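Local atomic coordinates of probable TonB-dependent siderophore receptor PiuA (Acinetobacter baumannii, PDB entry 5FP1), a protein that probably takes part in the first step of iron uptake across the outer membrane by binding iron-chelating siderophores, possibly including ferric enterobactin. Residues 26-30 / 31-35; 77-81 / 82-86; 170-173 / 174-178; 426-429 / 430-433. One frame throughout, in Å; residues are numbered along the deposited sequence.

Contact 1 of 4, residues 26-30 / 31-35; sequences DQSAN and SKFVA
Asn30 and Lys32 meet through a side-chain amide: Asn30 OD1 accepts from Lys32 N at 2.9 Å, the N-H pointing at the oxygen with an angle of 160°. The donor stands well above the plane of the amide carbonyl. CG of Asn30 lies anti to its own N (chi1 -179°), which swings the amide forward beside the chain that follows, and there OD1 also touches Lys32 CB at 3.3 Å. The backbone closes the same corner, Phe33 N donating to Asn30 O at 3.0 Å. This backbone bond closes a type I beta turn from Asn30 to Phe33, and the side-chain bond braces it; an ST turn precedes it, in which Ser28 OG accepts from Asn30 N at 2.8 Å. Two consecutive turns thus fold this irregular N-terminal segment back on itself ahead of strand 43-47 of the plug, the domain that fills the barrel of a TonB-dependent receptor. Van der Waals contact comes from the Phe33 ring, whose CD2 edge meets Ser28 OG at 3.4 Å, near the ring plane, while Ser28 CB packs against the same carbon. The hydroxyl is not left to the ring, since it also bonds Glu118 of strand 114-121. Waters bridge the wider gaps. One accepts from Ser28 N and lies 2.7 Å from Ala35 O; a second lies between Ser28 O and Phe33 O, 2.6 Å from Phe33 O, close enough to donate to either. Lys32 runs out extended beyond CG, its NZ bonded to Met127 O and its charge against the ring of Tyr422 in a cation-pi contact on the barrel wall.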
loop_
_atom_site.group_PDB
_atom_site.type_symbol
_atom_site.label_atom_id
_atom_site.label_comp_id
_atom_site.label_asym_id
_atom_site.label_seq_id
_atom_site.Cartn_x
_atom_site.Cartn_y
_atom_site.Cartn_z
ATOM N N ASP A 26 13.283 5.124 16.461
ATOM C CA ASP A 26 13.039 6.317 17.292
ATOM C C ASP A 26 12.631 7.540 16.500
ATOM O O ASP A 26 11.860 8.366 16.987
ATOM C CB ASP A 26 14.268 6.700 18.123
ATOM C CG ASP A 26 14.590 5.678 19.173
ATOM O OD1 ASP A 26 13.668 4.999 19.672
ATOM O OD2 ASP A 26 15.777 5.544 19.487
ATOM N N GLN A 27 13.165 7.668 15.293
ATOM C CA GLN A 27 12.915 8.839 14.459
ATOM C C GLN A 27 12.456 8.393 13.077
ATOM O O GLN A 27 13.022 7.476 12.497
ATOM C CB GLN A 27 14.193 9.663 14.260
ATOM C CG GLN A 27 14.917 10.031 15.531
ATOM C CD GLN A 27 14.454 11.353 16.085
ATOM O OE1 GLN A 27 13.533 11.980 15.556
ATOM N NE2 GLN A 27 15.101 11.796 17.151
ATOM N N SER A 28 11.512 9.125 12.527
ATOM C CA SER A 28 11.118 8.963 11.145
ATOM C C SER A 28 12.187 9.483 10.201
ATOM O O SER A 28 12.858 10.459 10.509
ATOM C CB SER A 28 9.839 9.738 10.910
ATOM O OG SER A 28 9.568 9.810 9.526
ATOM N N ALA A 29 12.324 8.854 9.034
ATOM C CA ALA A 29 13.225 9.367 8.000
ATOM C C ALA A 29 12.549 10.475 7.204
ATOM O O ALA A 29 13.147 11.105 6.359
ATOM C CB ALA A 29 13.678 8.227 7.079
ATOM N N ASN A 30 11.283 10.738 7.495
ATOM C CA ASN A 30 10.539 11.767 6.803
ATOM C C ASN A 30 10.726 13.126 7.512
ATOM O O ASN A 30 10.354 13.292 8.678
ATOM C CB ASN A 30 9.063 11.325 6.773
ATOM C CG ASN A 30 8.129 12.298 6.057
ATOM O OD1 ASN A 30 8.485 13.420 5.733
ATOM N ND2 ASN A 30 6.893 11.853 5.827
ATOM N N SER A 31 11.298 14.102 6.816
ATOM C CA SER A 31 11.600 15.393 7.438
ATOM C C SER A 31 10.349 16.234 7.756
ATOM O O SER A 31 10.433 17.290 8.410
ATOM C CB SER A 31 12.605 16.179 6.591
ATOM O OG SER A 31 11.977 16.743 5.450
ATOM N N LYS A 32 9.179 15.779 7.322
ATOM C CA LYS A 32 7.926 16.407 7.757
ATOM C C LYS A 32 7.500 16.050 9.187
ATOM O O LYS A 32 6.629 16.721 9.754
ATOM C CB LYS A 32 6.800 16.101 6.769
ATOM C CG LYS A 32 7.019 16.830 5.467
ATOM C CD LYS A 32 5.832 16.783 4.556
ATOM C CE LYS A 32 6.132 17.487 3.252
ATOM N NZ LYS A 32 5.030 17.150 2.329
ATOM N N PHE A 33 8.082 14.994 9.745
ATOM C CA PHE A 33 7.935 14.660 11.157
ATOM C C PHE A 33 9.115 15.323 11.852
ATOM O O PHE A 33 10.211 14.801 11.884
ATOM C CB PHE A 33 7.978 13.154 11.404
ATOM C CG PHE A 33 6.683 12.439 11.102
ATOM C CD1 PHE A 33 5.523 12.737 11.808
ATOM C CD2 PHE A 33 6.627 11.457 10.133
ATOM C CE1 PHE A 33 4.331 12.084 11.538
ATOM C CE2 PHE A 33 5.440 10.779 9.861
ATOM C CZ PHE A 33 4.282 11.099 10.557
ATOM N N VAL A 34 8.869 16.504 12.378
ATOM C CA VAL A 34 9.917 17.331 12.939
ATOM C C VAL A 34 10.336 16.931 14.349
ATOM O O VAL A 34 11.360 17.413 14.856
ATOM C CB VAL A 34 9.470 18.795 12.915
ATOM C CG1 VAL A 34 9.196 19.216 11.476
ATOM C CG2 VAL A 34 8.223 19.013 13.778
ATOM N N ALA A 35 9.555 16.056 14.978
ATOM C CA ALA A 35 9.852 15.576 16.332
ATOM C C ALA A 35 10.081 14.080 16.322
ATOM O O ALA A 35 9.589 13.405 15.427
ATOM C CB ALA A 35 8.699 15.929 17.269
HETATM O O HOH W 1 10.720 11.547 13.906
HETATM O O HOH W 2 12.062 13.031 11.349
HETATM O O HOH W 3 12.594 13.701 4.299
#

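Contact 2 of 4, residues 77-81 / 82-86; sequences GGNPN and GDRPF
Asn79 and Arg84 meet where the amide nitrogen of one lies over a face of the guanidinium of the other. Asn79 ND2 is 3.5 Å from Arg84 NE and 3.6 Å from Arg84 CZ, above the plane but displaced toward its rim. The two flat groups stand steeply to each other, their planes 75° apart, and the side chains cross at about a right angle. Both nitrogens are donors, so this is van der Waals contact of a nitrogen over a face, with no hydrogen bond between them. The conformations explain the meeting. With chi1 at 70°, Asn79 CG sits between the backbone N and the carbonyl carbon, and the amide reaches across toward the arginine. Arg84 starts out beside its own N and continues straight through chi2, then bends at chi3 (66°); the bend turns a face of the guanidinium to Asn79 ND2, and Arg84 CD rests 3.8 Å from Pro80 O. Asn81 CB points away from the following residues, and its amide OD1 bonds Gln265 of the barrel wall. Gly82 follows it in the bend that leads into the short plug strand 85-87. The donor nitrogens have partners outside residues 77-86: Glu93 forms a salt bridge with Arg84 NE, while the carbonyl of Ala74 accepts from both Asn79 ND2 and Arg84 NH1. The shared Ala74 carbonyl probably helps hold the two side chains together, and the neighbouring Glu93 carboxylate probably offsets the arginine charge in this buried site. What the chemistry implies is an indirect coupling, two donors kept close by a common acceptor, not by a bond to each other.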
loop_
_atom_site.group_PDB
_atom_site.type_symbol
_atom_site.label_atom_id
_atom_site.label_comp_id
_atom_site.label_asym_id
_atom_site.label_seq_id
_atom_site.Cartn_x
_atom_site.Cartn_y
_atom_site.Cartn_z
ATOM N N GLY A 77 -12.999 -4.815 -12.795
ATOM C CA GLY A 77 -13.061 -4.322 -14.151
ATOM C C GLY A 77 -12.674 -2.863 -14.287
ATOM O O GLY A 77 -12.105 -2.468 -15.307
ATOM N N GLY A 78 -12.969 -2.079 -13.256
ATOM C CA GLY A 78 -12.740 -0.648 -13.268
ATOM C C GLY A 78 -11.679 -0.142 -12.322
ATOM O O GLY A 78 -11.578 1.059 -12.084
ATOM N N ASN A 79 -10.881 -1.046 -11.745
ATOM C CA ASN A 79 -9.755 -0.613 -10.938
ATOM C C ASN A 79 -8.634 -1.626 -10.921
ATOM O O ASN A 79 -8.903 -2.822 -10.896
ATOM C CB ASN A 79 -10.200 -0.297 -9.524
ATOM C CG ASN A 79 -10.595 -1.526 -8.744
ATOM O OD1 ASN A 79 -11.594 -2.174 -9.042
ATOM N ND2 ASN A 79 -9.838 -1.812 -7.683
ATOM N N PRO A 80 -7.376 -1.151 -10.948
ATOM C CA PRO A 80 -6.246 -2.063 -11.135
ATOM C C PRO A 80 -5.994 -2.951 -9.938
ATOM O O PRO A 80 -6.474 -2.679 -8.820
ATOM C CB PRO A 80 -5.065 -1.122 -11.392
ATOM C CG PRO A 80 -5.450 0.149 -10.697
ATOM C CD PRO A 80 -6.942 0.252 -10.883
ATOM N N ASN A 81 -5.258 -4.029 -10.188
ATOM C CA ASN A 81 -5.078 -5.103 -9.215
ATOM C C ASN A 81 -3.724 -5.015 -8.503
ATOM O O ASN A 81 -3.116 -6.042 -8.215
ATOM C CB ASN A 81 -5.162 -6.449 -9.928
ATOM C CG ASN A 81 -4.025 -6.641 -10.946
ATOM O OD1 ASN A 81 -3.297 -5.697 -11.274
ATOM N ND2 ASN A 81 -3.850 -7.882 -11.420
ATOM N N GLY A 82 -3.234 -3.797 -8.239
ATOM C CA GLY A 82 -1.929 -3.628 -7.591
ATOM C C GLY A 82 -2.044 -3.487 -6.073
ATOM O O GLY A 82 -3.015 -3.957 -5.469
ATOM N N ASP A 83 -1.053 -2.862 -5.440
ATOM C CA ASP A 83 -1.152 -2.607 -4.007
ATOM C C ASP A 83 -2.369 -1.705 -3.741
ATOM O O ASP A 83 -2.485 -0.622 -4.344
ATOM C CB ASP A 83 0.088 -1.904 -3.466
ATOM C CG ASP A 83 1.369 -2.690 -3.674
ATOM O OD1 ASP A 83 1.357 -3.945 -3.679
ATOM O OD2 ASP A 83 2.410 -2.024 -3.841
ATOM N N ARG A 84 -3.254 -2.129 -2.833
ATOM C CA ARG A 84 -4.424 -1.314 -2.429
ATOM C C ARG A 84 -4.616 -1.344 -0.913
ATOM O O ARG A 84 -5.526 -1.999 -0.408
ATOM C CB ARG A 84 -5.711 -1.831 -3.094
ATOM C CG ARG A 84 -5.724 -1.893 -4.613
ATOM C CD ARG A 84 -7.135 -2.191 -5.145
ATOM N NE ARG A 84 -7.991 -1.043 -4.824
ATOM C CZ ARG A 84 -9.170 -1.094 -4.206
ATOM N NH1 ARG A 84 -9.778 -2.243 -3.953
ATOM N NH2 ARG A 84 -9.785 0.031 -3.903
ATOM N N PRO A 85 -3.757 -0.657 -0.173
ATOM C CA PRO A 85 -3.850 -0.798 1.285
ATOM C C PRO A 85 -4.937 0.085 1.873
ATOM O O PRO A 85 -5.015 1.275 1.552
ATOM C CB PRO A 85 -2.493 -0.335 1.781
ATOM C CG PRO A 85 -1.640 -0.151 0.551
ATOM C CD PRO A 85 -2.584 0.118 -0.572
ATOM N N PHE A 86 -5.729 -0.493 2.773
ATOM C CA PHE A 86 -6.680 0.250 3.574
ATOM C C PHE A 86 -6.108 0.484 4.979
ATOM O O PHE A 86 -5.585 -0.451 5.602
ATOM C CB PHE A 86 -8.003 -0.531 3.639
ATOM C CG PHE A 86 -8.812 -0.412 2.406
ATOM C CD1 PHE A 86 -8.432 -1.072 1.237
ATOM C CD2 PHE A 86 -9.939 0.390 2.379
ATOM C CE1 PHE A 86 -9.183 -0.948 0.075
ATOM C CE2 PHE A 86 -10.705 0.501 1.224
ATOM C CZ PHE A 86 -10.327 -0.166 0.074
#

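Contact 3 of 4, residues 170-173 / 174-178; sequences KDFG and NGIAA
Asp171 OD1, which lies 3.7 Å from Ile176 O across the hairpin, is gripped by two donors. Gly173 N reaches it at 2.9 Å on the anti side of the carboxylate, making an Asx turn, and a water donates to it at 2.6 Å while accepting from Gly175 N. With CG anti to the backbone N (chi1 -172°), the carboxylate turns in over the loop and ties its start to its far limb. A second Asx turn follows, Asn174 OD1 accepting from Ile176 N at 3.1 Å; the same oxygen touches Phe172 CB. Three backbone bonds close the hairpin, two of them pairing Lys170 with Ala178 and the third running from Phe172 N to Ile176 O at 2.8 Å. Phe172 lays its ring edge along the opposite limb, with Ile176 O in the ring plane, CD1 4.3 Å from Ile176 CG2 and CE1 4.4 Å from Ala178 CB. Gly173 and Gly175 both take positive phi, which lets the chain turn back here. This short hairpin loop joins barrel strands 161-171 and 177-188; beyond it, Ile176 packs on strand 197-209, and Asp171 OD2 bonds the backbone of Gly147, just ahead of strand 149-157.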
loop_
_atom_site.group_PDB
_atom_site.type_symbol
_atom_site.label_atom_id
_atom_site.label_comp_id
_atom_site.label_asym_id
_atom_site.label_seq_id
_atom_site.Cartn_x
_atom_site.Cartn_y
_atom_site.Cartn_z
ATOM N N LYS A 170 30.299 2.206 -2.232
ATOM C CA LYS A 170 31.707 2.592 -2.260
ATOM C C LYS A 170 31.837 4.060 -1.855
ATOM O O LYS A 170 31.295 4.941 -2.512
ATOM C CB LYS A 170 32.274 2.379 -3.657
ATOM C CG LYS A 170 33.787 2.310 -3.728
ATOM C CD LYS A 170 34.253 2.148 -5.174
ATOM C CE LYS A 170 34.539 0.696 -5.549
ATOM N NZ LYS A 170 35.830 0.217 -4.977
ATOM N N ASP A 171 32.548 4.293 -0.754
ATOM C CA ASP A 171 32.866 5.635 -0.246
ATOM C C ASP A 171 34.225 6.052 -0.812
ATOM O O ASP A 171 35.239 5.442 -0.487
ATOM C CB ASP A 171 32.929 5.549 1.282
ATOM C CG ASP A 171 33.059 6.914 1.964
ATOM O OD1 ASP A 171 33.649 7.836 1.377
ATOM O OD2 ASP A 171 32.556 7.051 3.096
ATOM N N PHE A 172 34.259 7.049 -1.686
ATOM C CA PHE A 172 35.516 7.434 -2.333
ATOM C C PHE A 172 36.417 8.243 -1.392
ATOM O O PHE A 172 37.464 8.722 -1.808
ATOM C CB PHE A 172 35.264 8.251 -3.605
ATOM C CG PHE A 172 34.718 7.446 -4.765
ATOM C CD1 PHE A 172 33.381 7.062 -4.797
ATOM C CD2 PHE A 172 35.542 7.102 -5.847
ATOM C CE1 PHE A 172 32.876 6.338 -5.869
ATOM C CE2 PHE A 172 35.043 6.373 -6.921
ATOM C CZ PHE A 172 33.707 5.993 -6.931
ATOM N N GLY A 173 35.995 8.410 -0.140
ATOM C CA GLY A 173 36.757 9.167 0.854
ATOM C C GLY A 173 36.930 10.668 0.664
ATOM O O GLY A 173 37.716 11.283 1.387
ATOM N N ASN A 174 36.209 11.273 -0.275
ATOM C CA ASN A 174 36.275 12.722 -0.538
ATOM C C ASN A 174 34.882 13.351 -0.493
ATOM O O ASN A 174 34.602 14.348 -1.181
ATOM C CB ASN A 174 36.823 12.925 -1.937
ATOM C CG ASN A 174 36.114 12.039 -2.923
ATOM O OD1 ASN A 174 35.079 11.450 -2.570
ATOM N ND2 ASN A 174 36.654 11.900 -4.134
ATOM N N GLY A 175 33.994 12.742 0.288
ATOM C CA GLY A 175 32.621 13.211 0.393
ATOM C C GLY A 175 31.668 12.597 -0.631
ATOM O O GLY A 175 30.463 12.877 -0.601
ATOM N N ILE A 176 32.206 11.780 -1.542
ATOM C CA ILE A 176 31.417 11.142 -2.605
ATOM C C ILE A 176 31.280 9.674 -2.276
ATOM O O ILE A 176 32.247 9.006 -1.871
ATOM C CB ILE A 176 32.062 11.327 -3.991
ATOM C CG1 ILE A 176 32.286 12.811 -4.280
ATOM C CG2 ILE A 176 31.189 10.727 -5.083
ATOM C CD1 ILE A 176 32.804 13.117 -5.673
ATOM N N ALA A 177 30.056 9.166 -2.387
ATOM C CA ALA A 177 29.825 7.738 -2.288
ATOM C C ALA A 177 28.778 7.303 -3.324
ATOM O O ALA A 177 27.957 8.109 -3.728
ATOM C CB ALA A 177 29.396 7.359 -0.908
ATOM N N ALA A 178 28.868 6.059 -3.780
ATOM C CA ALA A 178 27.951 5.536 -4.790
ATOM C C ALA A 178 27.482 4.181 -4.342
ATOM O O ALA A 178 28.204 3.471 -3.651
ATOM C CB ALA A 178 28.627 5.448 -6.154
HETATM O O HOH W 4 33.828 10.418 1.636
#

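Contact 4 of 4, residues 426-429 / 430-433; sequences NIEI and TPKW
Glu428 lies against the start of the turn, at Thr430 and Pro431. From CB, CG stands anti to the backbone N (chi1 178°) and comes within 3.1 Å of Thr430 O. CD passes the same carbonyl at a longer distance and approaches Pro431 CA. At the tip, OE2 lies 3.6 Å from Pro431 CA and 4.1 Å from Pro431 CG, so the carboxylate rests alongside the proline in van der Waals contact. The backbone is pinned by Ile429 N, which donates to Trp433 O at 2.8 Å. Trp433 O thus faces both Ile429 and Thr430, a classic beta bulge, with only a weak second bond from Thr430 N. Thr430 to Trp433 form a type I beta turn, and Thr430 OG1 accepts from Lys432 N at 3.0 Å in an ST turn nested within it. On the apolar side, Ile429 CB packs on Trp433 CB at 4.2 Å. A bound detergent molecule lies about 5 Å from the Trp433 side chain, consistent with a place near the membrane. The turn links barrel strands 405-428 and 433-450, with strand 346-368 beside the first and Trp433 reaching Ile474 and Phe476 of strand 459-476 beyond the second.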
loop_
_atom_site.group_PDB
_atom_site.type_symbol
_atom_site.label_atom_id
_atom_site.label_comp_id
_atom_site.label_asym_id
_atom_site.label_seq_id
_atom_site.Cartn_x
_atom_site.Cartn_y
_atom_site.Cartn_z
ATOM N N ASN A 426 6.595 22.215 15.349
ATOM C CA ASN A 426 6.381 21.660 16.655
ATOM C C ASN A 426 7.109 22.555 17.668
ATOM O O ASN A 426 8.326 22.660 17.634
ATOM C CB ASN A 426 6.870 20.219 16.732
ATOM C CG ASN A 426 6.585 19.578 18.085
ATOM O OD1 ASN A 426 7.326 19.789 19.048
ATOM N ND2 ASN A 426 5.518 18.795 18.165
ATOM N N ILE A 427 6.338 23.226 18.522
ATOM C CA ILE A 427 6.874 24.236 19.426
ATOM C C ILE A 427 7.046 23.675 20.842
ATOM O O ILE A 427 6.072 23.317 21.500
ATOM C CB ILE A 427 5.971 25.470 19.459
ATOM C CG1 ILE A 427 5.743 25.999 18.049
ATOM C CG2 ILE A 427 6.591 26.573 20.317
ATOM C CD1 ILE A 427 4.716 27.094 17.977
ATOM N N GLU A 428 8.293 23.591 21.290
ATOM C CA GLU A 428 8.584 23.221 22.671
ATOM C C GLU A 428 8.413 24.454 23.554
ATOM O O GLU A 428 9.171 25.433 23.459
ATOM C CB GLU A 428 9.976 22.625 22.802
ATOM C CG GLU A 428 10.321 22.266 24.239
ATOM C CD GLU A 428 11.728 21.726 24.416
ATOM O OE1 GLU A 428 12.216 20.973 23.547
ATOM O OE2 GLU A 428 12.334 22.015 25.465
ATOM N N ILE A 429 7.361 24.426 24.360
ATOM C CA ILE A 429 7.039 25.520 25.256
ATOM C C ILE A 429 7.871 25.395 26.529
ATOM O O ILE A 429 8.456 26.367 26.968
ATOM C CB ILE A 429 5.534 25.562 25.549
ATOM C CG1 ILE A 429 4.763 25.757 24.236
ATOM C CG2 ILE A 429 5.189 26.702 26.499
ATOM C CD1 ILE A 429 3.272 25.602 24.394
ATOM N N THR A 430 7.930 24.195 27.093
ATOM C CA THR A 430 8.912 23.832 28.083
ATOM C C THR A 430 9.245 22.404 27.752
ATOM O O THR A 430 8.648 21.847 26.851
ATOM C CB THR A 430 8.332 23.859 29.524
ATOM O OG1 THR A 430 7.587 22.649 29.746
ATOM C CG2 THR A 430 7.444 25.048 29.732
ATOM N N PRO A 431 10.167 21.777 28.498
ATOM C CA PRO A 431 10.506 20.397 28.144
ATOM C C PRO A 431 9.375 19.408 28.315
ATOM O O PRO A 431 9.500 18.241 27.897
ATOM C CB PRO A 431 11.657 20.057 29.100
ATOM C CG PRO A 431 12.230 21.379 29.491
ATOM C CD PRO A 431 11.051 22.311 29.552
ATOM N N LYS A 432 8.289 19.845 28.946
ATOM C CA LYS A 432 7.165 18.961 29.228
ATOM C C LYS A 432 5.963 19.264 28.342
ATOM O O LYS A 432 4.977 18.530 28.372
ATOM C CB LYS A 432 6.702 19.111 30.687
ATOM C CG LYS A 432 7.699 18.696 31.762
ATOM C CD LYS A 432 6.945 18.366 33.055
ATOM C CE LYS A 432 7.754 17.541 34.009
ATOM N NZ LYS A 432 8.706 18.429 34.722
ATOM N N TRP A 433 5.990 20.402 27.649
ATOM C CA TRP A 433 4.845 20.845 26.868
ATOM C C TRP A 433 5.223 21.138 25.417
ATOM O O TRP A 433 6.007 22.058 25.147
ATOM C CB TRP A 433 4.243 22.085 27.480
ATOM C CG TRP A 433 3.596 21.868 28.831
ATOM C CD1 TRP A 433 4.163 22.072 30.058
ATOM C CD2 TRP A 433 2.255 21.440 29.073
ATOM N NE1 TRP A 433 3.255 21.788 31.058
ATOM C CE2 TRP A 433 2.069 21.414 30.478
ATOM C CE3 TRP A 433 1.186 21.077 28.243
ATOM C CZ2 TRP A 433 0.867 21.026 31.062
ATOM C CZ3 TRP A 433 -0.020 20.695 28.834
ATOM C CH2 TRP A 433 -0.163 20.669 30.230
#

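In the fold
All four contacts join adjacent segments of the chain, and their chemistry follows their place. Contact 2 is the buried one, set in the plug, where charged and amide groups crowd together and depend on partners from plug and barrel. The others lie at the surface. Contacts 3 and 4 are hairpin turns of the barrel, about 39 Å apart between centres, each held by backbone bonds together with Asx or ST turns, though carboxylate and water bind the first and a bulge shapes the second. Contact 1 has no strand of its own and uses waters to bridge its limbs. It touches contact 4, Val34 CG2 lying 3.5 Å from Asn426 CB, so the N-terminal segment packs directly against the barrel wall.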